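Local structure of mbGIPC protein (Monosiga brevicollis, 6X1X) at residues 7-21 with 33-47. The protein probably binds the C-terminal tails or internal peptide motifs of partner proteins through this PDZ domain, one part of a longer GIPC-family protein. Residues are numbered along the deposited sequence; the frame is centred on the assembly and turned at random.
Sequences KTVKVIKDGPALGLT and KKIREDSIMSRVANV
M41 lies against L18 and L20, its CG 3.6 Å from L20 CG; in the conformer described, bent at chi2 (-60°), its SD comes to 4.0 Å from V11 CG2. Beside it I40 divides its branches: CG2 meets V11 CG1 at 3.6 Å, while CD1 reaches along D14 and A17 O. V44 completes this apolar layer, one methyl on V9 and the other on V11. At the far end the amide of N46 gives an N-H from ND2 to T8 O (3.0 Å), the donor standing 50° above the carbonyl plane.

L18 O accepts from M41 N almost head-on, with a C=O...N angle of 168°. G19 O takes R36 N, and T21 O takes both K33 N and K34 N in a classic beta bulge. S39, its CB against G19 CA, donates from OG to R36 O; the same oxygen accepts from S42 N three residues on, an ST motif. With an alanine here, R36 O and S42 N would probably lose this hydroxyl partner, though S39 N to S42 OG could remain. Backbone bonds thus tie A17-L18-G19-L20, probably the GLGF-type carboxylate-binding loop, and groove-edging strand 20-23 to 33-42, while side-chain packing and the N46 amide hold strand 6-12.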
ATOM      1  N   LYS A   7     -10.046  -0.606  -2.026  1.00 17.24           N
ATOM      2  CA  LYS A   7      -9.541  -1.357  -3.169  1.00 18.41           C
ATOM      3  C   LYS A   7      -8.737  -2.555  -2.690  1.00 15.27           C
ATOM      4  O   LYS A   7      -7.927  -2.435  -1.765  1.00 14.81           O
ATOM      5  CB  LYS A   7      -8.592  -0.503  -4.016  1.00 19.39           C
ATOM      6  CG  LYS A   7      -9.196   0.775  -4.544  1.00 26.96           C
ATOM      7  CD  LYS A   7      -8.191   1.543  -5.369  1.00 20.34           C
ATOM      8  CE  LYS A   7      -7.041   2.076  -4.527  1.00 16.60           C
ATOM      9  NZ  LYS A   7      -6.277   3.048  -5.336  1.00 12.73           N
ATOM     10  N   THR A   8      -8.927  -3.694  -3.353  1.00 18.16           N
ATOM     11  CA  THR A   8      -8.161  -4.901  -3.071  1.00 19.25           C
ATOM     12  C   THR A   8      -7.025  -5.017  -4.077  1.00 15.46           C
ATOM     13  O   THR A   8      -7.256  -5.020  -5.293  1.00 21.13           O
ATOM     14  CB  THR A   8      -9.048  -6.141  -3.142  1.00 19.60           C
ATOM     15  OG1 THR A   8     -10.025  -6.083  -2.099  1.00 26.91           O
ATOM     16  CG2 THR A   8      -8.203  -7.399  -2.970  1.00 20.22           C
ATOM     17  N   VAL A   9      -5.808  -5.133  -3.568  1.00 15.23           N
ATOM     18  CA  VAL A   9      -4.602  -5.236  -4.375  1.00 15.34           C
ATOM     19  C   VAL A   9      -4.030  -6.625  -4.116  1.00 16.08           C
ATOM     20  O   VAL A   9      -3.802  -6.995  -2.960  1.00 15.91           O
ATOM     21  CB  VAL A   9      -3.602  -4.139  -3.980  1.00 19.62           C
ATOM     22  CG1 VAL A   9      -2.327  -4.282  -4.729  1.00 29.45           C
ATOM     23  CG2 VAL A   9      -4.205  -2.763  -4.231  1.00 26.06           C
ATOM     24  N   LYS A  10      -3.836  -7.416  -5.171  1.00 15.62           N
ATOM     25  CA  LYS A  10      -3.250  -8.748  -5.049  1.00 12.27           C
ATOM     26  C   LYS A  10      -2.007  -8.794  -5.916  1.00  9.64           C
ATOM     27  O   LYS A  10      -2.097  -8.616  -7.134  1.00 12.35           O
ATOM     28  CB  LYS A  10      -4.229  -9.845  -5.466  1.00 14.20           C
ATOM     29  CG  LYS A  10      -3.718 -11.237  -5.165  1.00 15.49           C
ATOM     30  CD  LYS A  10      -4.856 -12.239  -5.025  1.00 28.58           C
ATOM     31  CE  LYS A  10      -4.873 -13.226  -6.178  1.00 19.82           C
ATOM     32  NZ  LYS A  10      -5.777 -14.390  -5.918  1.00 17.67           N
ATOM     33  N   VAL A  11      -0.861  -9.064  -5.286  1.00 10.31           N
ATOM     34  CA  VAL A  11       0.459  -8.755  -5.826  1.00 13.10           C
ATOM     35  C   VAL A  11       1.360  -9.954  -5.599  1.00 10.16           C
ATOM     36  O   VAL A  11       1.298 -10.594  -4.547  1.00  7.78           O
ATOM     37  CB  VAL A  11       1.065  -7.522  -5.114  1.00 11.07           C
ATOM     38  CG1 VAL A  11       2.447  -7.224  -5.627  1.00 18.69           C
ATOM     39  CG2 VAL A  11       0.196  -6.329  -5.311  1.00 22.11           C
ATOM     40  N   ILE A  12       2.226 -10.242  -6.559  1.00 11.57           N
ATOM     41  CA  ILE A  12       3.282 -11.230  -6.371  1.00 10.11           C
ATOM     42  C   ILE A  12       4.566 -10.495  -6.016  1.00  7.67           C
ATOM     43  O   ILE A  12       5.038  -9.643  -6.777  1.00  7.51           O
ATOM     44  CB  ILE A  12       3.471 -12.101  -7.619  1.00 13.95           C
ATOM     45  CG1 ILE A  12       2.218 -12.946  -7.841  1.00 15.30           C
ATOM     46  CG2 ILE A  12       4.687 -12.979  -7.451  1.00 14.00           C
ATOM     47  CD1 ILE A  12       2.337 -13.936  -8.969  1.00 31.80           C
ATOM     48  N   LYS A  13       5.142 -10.830  -4.865  1.00  7.34           N
ATOM     49  CA  LYS A  13       6.391 -10.204  -4.437  1.00  6.05           C
ATOM     50  C   LYS A  13       7.527 -10.996  -5.069  1.00  6.39           C
ATOM     51  O   LYS A  13       8.090 -11.907  -4.460  1.00  7.84           O
ATOM     52  CB  LYS A  13       6.477 -10.183  -2.919  1.00  6.81           C
ATOM     53  CG  LYS A  13       7.694  -9.440  -2.405  1.00  6.38           C
ATOM     54  CD  LYS A  13       7.708  -9.374  -0.884  1.00  6.36           C
ATOM     55  CE  LYS A  13       8.990  -8.737  -0.392  1.00  5.96           C
ATOM     56  NZ  LYS A  13       9.105  -8.775   1.090  1.00  5.51           N
ATOM     57  N   ASP A  14       7.878 -10.645  -6.309  1.00  6.08           N
ATOM     58  CA  ASP A  14       8.811 -11.464  -7.080  1.00  7.47           C
ATOM     59  C   ASP A  14      10.270 -11.168  -6.778  1.00  6.87           C
ATOM     60  O   ASP A  14      11.144 -11.898  -7.265  1.00 10.19           O
ATOM     61  CB  ASP A  14       8.557 -11.319  -8.586  1.00  9.94           C
ATOM     62  CG  ASP A  14       8.870  -9.929  -9.105  1.00 10.19           C
ATOM     63  OD1 ASP A  14      10.063  -9.586  -9.209  1.00 12.11           O
ATOM     64  OD2 ASP A  14       7.932  -9.179  -9.439  1.00 11.85           O
ATOM     65  N   GLY A  15      10.553 -10.124  -6.014  1.00  6.68           N
ATOM     66  CA  GLY A  15      11.896  -9.773  -5.623  1.00  6.49           C
ATOM     67  C   GLY A  15      11.840  -9.088  -4.278  1.00  5.92           C
ATOM     68  O   GLY A  15      10.773  -8.924  -3.687  1.00  6.42           O
ATOM     69  N   PRO A  16      12.998  -8.663  -3.771  1.00  5.58           N
ATOM     70  CA  PRO A  16      13.068  -8.176  -2.387  1.00  5.78           C
ATOM     71  C   PRO A  16      12.477  -6.796  -2.174  1.00  5.01           C
ATOM     72  O   PRO A  16      12.317  -6.395  -1.013  1.00  6.78           O
ATOM     73  CB  PRO A  16      14.577  -8.171  -2.100  1.00  5.72           C
ATOM     74  CG  PRO A  16      15.205  -7.996  -3.436  1.00  6.22           C
ATOM     75  CD  PRO A  16      14.336  -8.790  -4.373  1.00  5.90           C
ATOM     76  N   ALA A  17      12.158  -6.051  -3.231  1.00  5.21           N
ATOM     77  CA  ALA A  17      11.719  -4.666  -3.104  1.00  4.50           C
ATOM     78  C   ALA A  17      10.441  -4.446  -3.900  1.00  5.14           C
ATOM     79  O   ALA A  17      10.374  -4.779  -5.091  1.00  5.80           O
ATOM     80  CB  ALA A  17      12.800  -3.709  -3.611  1.00  8.04           C
ATOM     81  N   LEU A  18       9.445  -3.851  -3.261  1.00  4.69           N
ATOM     82  CA  LEU A  18       8.174  -3.589  -3.922  1.00  5.17           C
ATOM     83  C   LEU A  18       8.135  -2.254  -4.639  1.00  4.84           C
ATOM     84  O   LEU A  18       7.288  -2.075  -5.522  1.00  5.95           O
ATOM     85  CB  LEU A  18       7.037  -3.613  -2.902  1.00  5.76           C
ATOM     86  CG  LEU A  18       6.781  -4.976  -2.268  1.00  6.26           C
ATOM     87  CD1 LEU A  18       5.897  -4.818  -1.043  1.00  8.35           C
ATOM     88  CD2 LEU A  18       6.134  -5.928  -3.265  1.00  7.85           C
ATOM     89  N   GLY A  19       9.003  -1.312  -4.275  1.00  5.03           N
ATOM     90  CA  GLY A  19       8.970   0.025  -4.836  1.00  6.33           C
ATOM     91  C   GLY A  19       8.157   1.036  -4.058  1.00  5.04           C
ATOM     92  O   GLY A  19       7.930   2.143  -4.565  1.00  5.91           O
ATOM     93  N   LEU A  20       7.725   0.716  -2.845  1.00  5.04           N
ATOM     94  CA  LEU A  20       6.897   1.623  -2.063  1.00  5.26           C
ATOM     95  C   LEU A  20       7.735   2.448  -1.102  1.00  4.98           C
ATOM     96  O   LEU A  20       8.646   1.925  -0.451  1.00  6.34           O
ATOM     97  CB  LEU A  20       5.901   0.841  -1.212  1.00  6.90           C
ATOM     98  CG  LEU A  20       4.830   0.077  -1.971  1.00  6.35           C
ATOM     99  CD1 LEU A  20       3.985  -0.731  -1.001  1.00 10.35           C
ATOM    100  CD2 LEU A  20       3.962   1.022  -2.799  1.00  9.00           C
ATOM    101  N   THR A  21       7.377   3.717  -0.964  1.00  4.54           N
ATOM    102  CA  THR A  21       7.788   4.530   0.174  1.00  5.54           C
ATOM    103  C   THR A  21       6.535   4.833   0.977  1.00  5.51           C
ATOM    104  O   THR A  21       5.571   5.385   0.433  1.00  6.12           O
ATOM    105  CB  THR A  21       8.413   5.845  -0.282  1.00  5.30           C
ATOM    106  OG1 THR A  21       9.545   5.564  -1.109  1.00  6.04           O
ATOM    107  CG2 THR A  21       8.841   6.696   0.915  1.00  7.39           C
ATOM    108  N   LYS A  33       3.596   7.230   0.071  1.00  6.25           N
ATOM    109  CA  LYS A  33       4.164   8.526  -0.249  1.00  7.89           C
ATOM    110  C   LYS A  33       4.753   8.554  -1.649  1.00  5.68           C
ATOM    111  O   LYS A  33       4.651   9.572  -2.343  1.00  7.90           O
ATOM    112  CB  LYS A  33       5.251   8.848   0.778  1.00 10.01           C
ATOM    113  CG  LYS A  33       5.736  10.275   0.776  1.00 11.25           C
ATOM    114  CD  LYS A  33       6.762  10.475   1.882  1.00 16.43           C
ATOM    115  CE  LYS A  33       7.250  11.914   1.935  1.00 21.05           C
ATOM    116  NZ  LYS A  33       6.151  12.849   2.305  1.00 29.59           N
ATOM    117  N   LYS A  34       5.385   7.458  -2.071  1.00  5.70           N
ATOM    118  CA  LYS A  34       5.977   7.365  -3.398  1.00  5.93           C
ATOM    119  C   LYS A  34       5.842   5.939  -3.894  1.00  5.51           C
ATOM    120  O   LYS A  34       5.824   4.988  -3.105  1.00  5.08           O
ATOM    121  CB  LYS A  34       7.472   7.720  -3.402  1.00  6.81           C
ATOM    122  CG  LYS A  34       7.795   9.089  -2.811  1.00 10.45           C
ATOM    123  CD  LYS A  34       9.281   9.410  -2.847  1.00 12.99           C
ATOM    124  CE  LYS A  34       9.543  10.816  -2.317  1.00 17.51           C
ATOM    125  NZ  LYS A  34      10.978  11.205  -2.436  1.00 19.45           N
ATOM    126  N   ILE A  35       5.763   5.803  -5.212  1.00  5.11           N
ATOM    127  CA  ILE A  35       5.824   4.516  -5.885  1.00  5.41           C
ATOM    128  C   ILE A  35       6.897   4.636  -6.950  1.00  4.64           C
ATOM    129  O   ILE A  35       6.766   5.435  -7.884  1.00  6.88           O
ATOM    130  CB  ILE A  35       4.476   4.128  -6.513  1.00  4.81           C
ATOM    131  CG1 ILE A  35       3.406   4.016  -5.421  1.00  5.73           C
ATOM    132  CG2 ILE A  35       4.624   2.806  -7.262  1.00  6.64           C
ATOM    133  CD1 ILE A  35       2.004   3.740  -5.959  1.00  7.83           C
ATOM    134  N   ARG A  36       7.962   3.860  -6.808  1.00  4.73           N
ATOM    135  CA  ARG A  36       9.114   4.003  -7.682  1.00  5.29           C
ATOM    136  C   ARG A  36       8.773   3.563  -9.100  1.00  5.34           C
ATOM    137  O   ARG A  36       8.102   2.554  -9.315  1.00  5.63           O
ATOM    138  CB  ARG A  36      10.253   3.154  -7.136  1.00  4.73           C
ATOM    139  CG  ARG A  36      11.580   3.343  -7.865  1.00  6.06           C
ATOM    140  CD  ARG A  36      12.714   2.572  -7.204  1.00  6.23           C
ATOM    141  NE  ARG A  36      12.950   2.979  -5.822  1.00  6.22           N
ATOM    142  CZ  ARG A  36      13.764   3.961  -5.458  1.00  5.95           C
ATOM    143  NH1 ARG A  36      14.408   4.683  -6.372  1.00  7.61           N
ATOM    144  NH2 ARG A  36      13.918   4.238  -4.170  1.00  8.91           N
ATOM    145  N   GLU A  37       9.234   4.347 -10.071  0.51  6.07           N
ATOM    146  CA  GLU A  37       9.081   3.989 -11.474  0.51  6.58           C
ATOM    147  C   GLU A  37       9.708   2.628 -11.745  0.51  6.87           C
ATOM    148  O   GLU A  37      10.749   2.283 -11.178  0.51  6.82           O
ATOM    149  CB  GLU A  37       9.757   5.056 -12.339  0.51 10.71           C
ATOM    150  CG  GLU A  37       9.725   4.793 -13.837  0.51 11.81           C
ATOM    151  CD  GLU A  37      10.416   5.883 -14.638  0.51 17.36           C
ATOM    152  OE1 GLU A  37      10.376   5.821 -15.885  0.51 23.42           O
ATOM    153  OE2 GLU A  37      11.002   6.799 -14.024  0.51 24.65           O
ATOM    154  N   ASP A  38       9.058   1.844 -12.613  0.51  6.79           N
ATOM    155  CA  ASP A  38       9.556   0.525 -13.014  0.51  7.29           C
ATOM    156  C   ASP A  38       9.746  -0.388 -11.804  0.51  6.87           C
ATOM    157  O   ASP A  38      10.821  -0.949 -11.576  0.51  8.44           O
ATOM    158  CB  ASP A  38      10.834   0.628 -13.861  0.51  8.84           C
ATOM    159  CG  ASP A  38      11.272  -0.712 -14.447  0.51 11.11           C
ATOM    160  OD1 ASP A  38      10.436  -1.633 -14.554  0.51 11.20           O
ATOM    161  OD2 ASP A  38      12.461  -0.842 -14.813  0.51 12.67           O
ATOM    162  N   SER A  39       8.689  -0.520 -11.006  1.00  6.85           N
ATOM    163  CA  SER A  39       8.727  -1.379  -9.834  1.00  6.52           C
ATOM    164  C   SER A  39       7.511  -2.287  -9.839  1.00  5.21           C
ATOM    165  O   SER A  39       6.575  -2.112 -10.627  1.00  5.94           O
ATOM    166  CB  SER A  39       8.743  -0.558  -8.539  1.00  6.30           C
ATOM    167  OG  SER A  39       7.524   0.153  -8.357  1.00  5.74           O
ATOM    168  N   ILE A  40       7.515  -3.255  -8.926  1.00  5.12           N
ATOM    169  CA  ILE A  40       6.347  -4.112  -8.773  1.00  5.72           C
ATOM    170  C   ILE A  40       5.099  -3.264  -8.545  1.00  5.25           C
ATOM    171  O   ILE A  40       4.053  -3.477  -9.168  1.00  6.40           O
ATOM    172  CB  ILE A  40       6.575  -5.116  -7.632  1.00  5.20           C
ATOM    173  CG1 ILE A  40       7.677  -6.113  -8.011  1.00  6.54           C
ATOM    174  CG2 ILE A  40       5.285  -5.839  -7.319  1.00  7.88           C
ATOM    175  CD1 ILE A  40       8.157  -6.957  -6.848  1.00  6.88           C
ATOM    176  N   MET A  41       5.189  -2.270  -7.663  0.52  5.20           N
ATOM    177  CA  MET A  41       3.981  -1.528  -7.331  0.52  5.61           C
ATOM    178  C   MET A  41       3.624  -0.474  -8.370  0.52  5.18           C
ATOM    179  O   MET A  41       2.444  -0.137  -8.505  0.52  5.90           O
ATOM    180  CB  MET A  41       4.053  -0.969  -5.911  0.52  6.53           C
ATOM    181  CG  MET A  41       4.121  -2.061  -4.832  0.52  6.10           C
ATOM    182  SD  MET A  41       2.734  -3.230  -4.741  0.52  8.32           S
ATOM    183  CE  MET A  41       1.373  -2.106  -4.455  0.52 12.97           C
ATOM    184  N   SER A  42       4.589   0.045  -9.134  1.00  4.95           N
ATOM    185  CA  SER A  42       4.205   0.918 -10.242  1.00  5.94           C
ATOM    186  C   SER A  42       3.389   0.158 -11.280  1.00  4.69           C
ATOM    187  O   SER A  42       2.573   0.757 -11.993  1.00  6.37           O
ATOM    188  CB  SER A  42       5.415   1.577 -10.895  1.00  6.01           C
ATOM    189  OG  SER A  42       6.151   0.653 -11.673  1.00  6.46           O
ATOM    190  N   ARG A  43       3.573  -1.157 -11.357  1.00  5.07           N
ATOM    191  CA  ARG A  43       2.859  -1.988 -12.318  1.00  6.21           C
ATOM    192  C   ARG A  43       1.502  -2.461 -11.819  1.00  5.26           C
ATOM    193  O   ARG A  43       0.748  -3.074 -12.594  1.00  6.48           O
ATOM    194  CB  ARG A  43       3.719  -3.181 -12.748  1.00  6.93           C
ATOM    195  CG  ARG A  43       4.846  -2.774 -13.676  1.00  9.48           C
ATOM    196  CD  ARG A  43       5.627  -3.970 -14.187  1.00  9.71           C
ATOM    197  NE  ARG A  43       6.556  -4.505 -13.199  1.00  9.88           N
ATOM    198  CZ  ARG A  43       7.786  -4.039 -13.017  1.00  8.62           C
ATOM    199  NH1 ARG A  43       8.224  -3.024 -13.738  1.00  9.02           N
ATOM    200  NH2 ARG A  43       8.574  -4.591 -12.107  1.00 10.59           N
ATOM    201  N   VAL A  44       1.147  -2.181 -10.571  1.00  5.73           N
ATOM    202  CA  VAL A  44      -0.159  -2.575 -10.053  1.00  6.90           C
ATOM    203  C   VAL A  44      -1.194  -1.548 -10.504  1.00  6.81           C
ATOM    204  O   VAL A  44      -1.074  -0.353 -10.218  1.00  6.94           O
ATOM    205  CB  VAL A  44      -0.124  -2.713  -8.526  1.00  7.21           C
ATOM    206  CG1 VAL A  44      -1.528  -2.908  -7.981  1.00 11.26           C
ATOM    207  CG2 VAL A  44       0.780  -3.876  -8.118  1.00  7.18           C
ATOM    208  N   ALA A  45      -2.223  -2.021 -11.211  1.00  7.23           N
ATOM    209  CA  ALA A  45      -3.136  -1.115 -11.904  1.00  7.85           C
ATOM    210  C   ALA A  45      -3.888  -0.196 -10.955  1.00  9.19           C
ATOM    211  O   ALA A  45      -4.190   0.945 -11.319  1.00 12.37           O
ATOM    212  CB  ALA A  45      -4.139  -1.910 -12.739  1.00  9.13           C
ATOM    213  N   ASN A  46      -4.214  -0.671  -9.756  1.00  8.42           N
ATOM    214  CA  ASN A  46      -5.171   0.007  -8.887  1.00  9.78           C
ATOM    215  C   ASN A  46      -4.567   0.472  -7.560  1.00  9.44           C
ATOM    216  O   ASN A  46      -5.261   0.496  -6.541  1.00 11.20           O
ATOM    217  CB  ASN A  46      -6.395  -0.880  -8.647  1.00 11.45           C
ATOM    218  CG  ASN A  46      -6.052  -2.176  -7.922  1.00 10.61           C
ATOM    219  OD1 ASN A  46      -4.917  -2.650  -7.961  1.00 12.80           O
ATOM    220  ND2 ASN A  46      -7.043  -2.758  -7.250  1.00 12.30           N
ATOM    221  N   VAL A  47      -3.294   0.859  -7.546  1.00  7.16           N
ATOM    222  CA  VAL A  47      -2.665   1.453  -6.371  1.00  8.12           C
ATOM    223  C   VAL A  47      -2.007   2.753  -6.801  1.00  6.75           C
ATOM    224  O   VAL A  47      -1.421   2.825  -7.887  1.00  7.24           O
ATOM    225  CB  VAL A  47      -1.647   0.502  -5.701  1.00  8.69           C
ATOM    226  CG1 VAL A  47      -0.397   0.319  -6.545  1.00 12.62           C
ATOM    227  CG2 VAL A  47      -1.272   1.020  -4.325  1.00 11.29           C
TER
HETATM  228  O   HOH W   1       8.457  -7.433 -11.367  1.00 15.54           O
HETATM  229  O   HOH W   2      10.008  -3.410  -7.466  1.00  5.86           O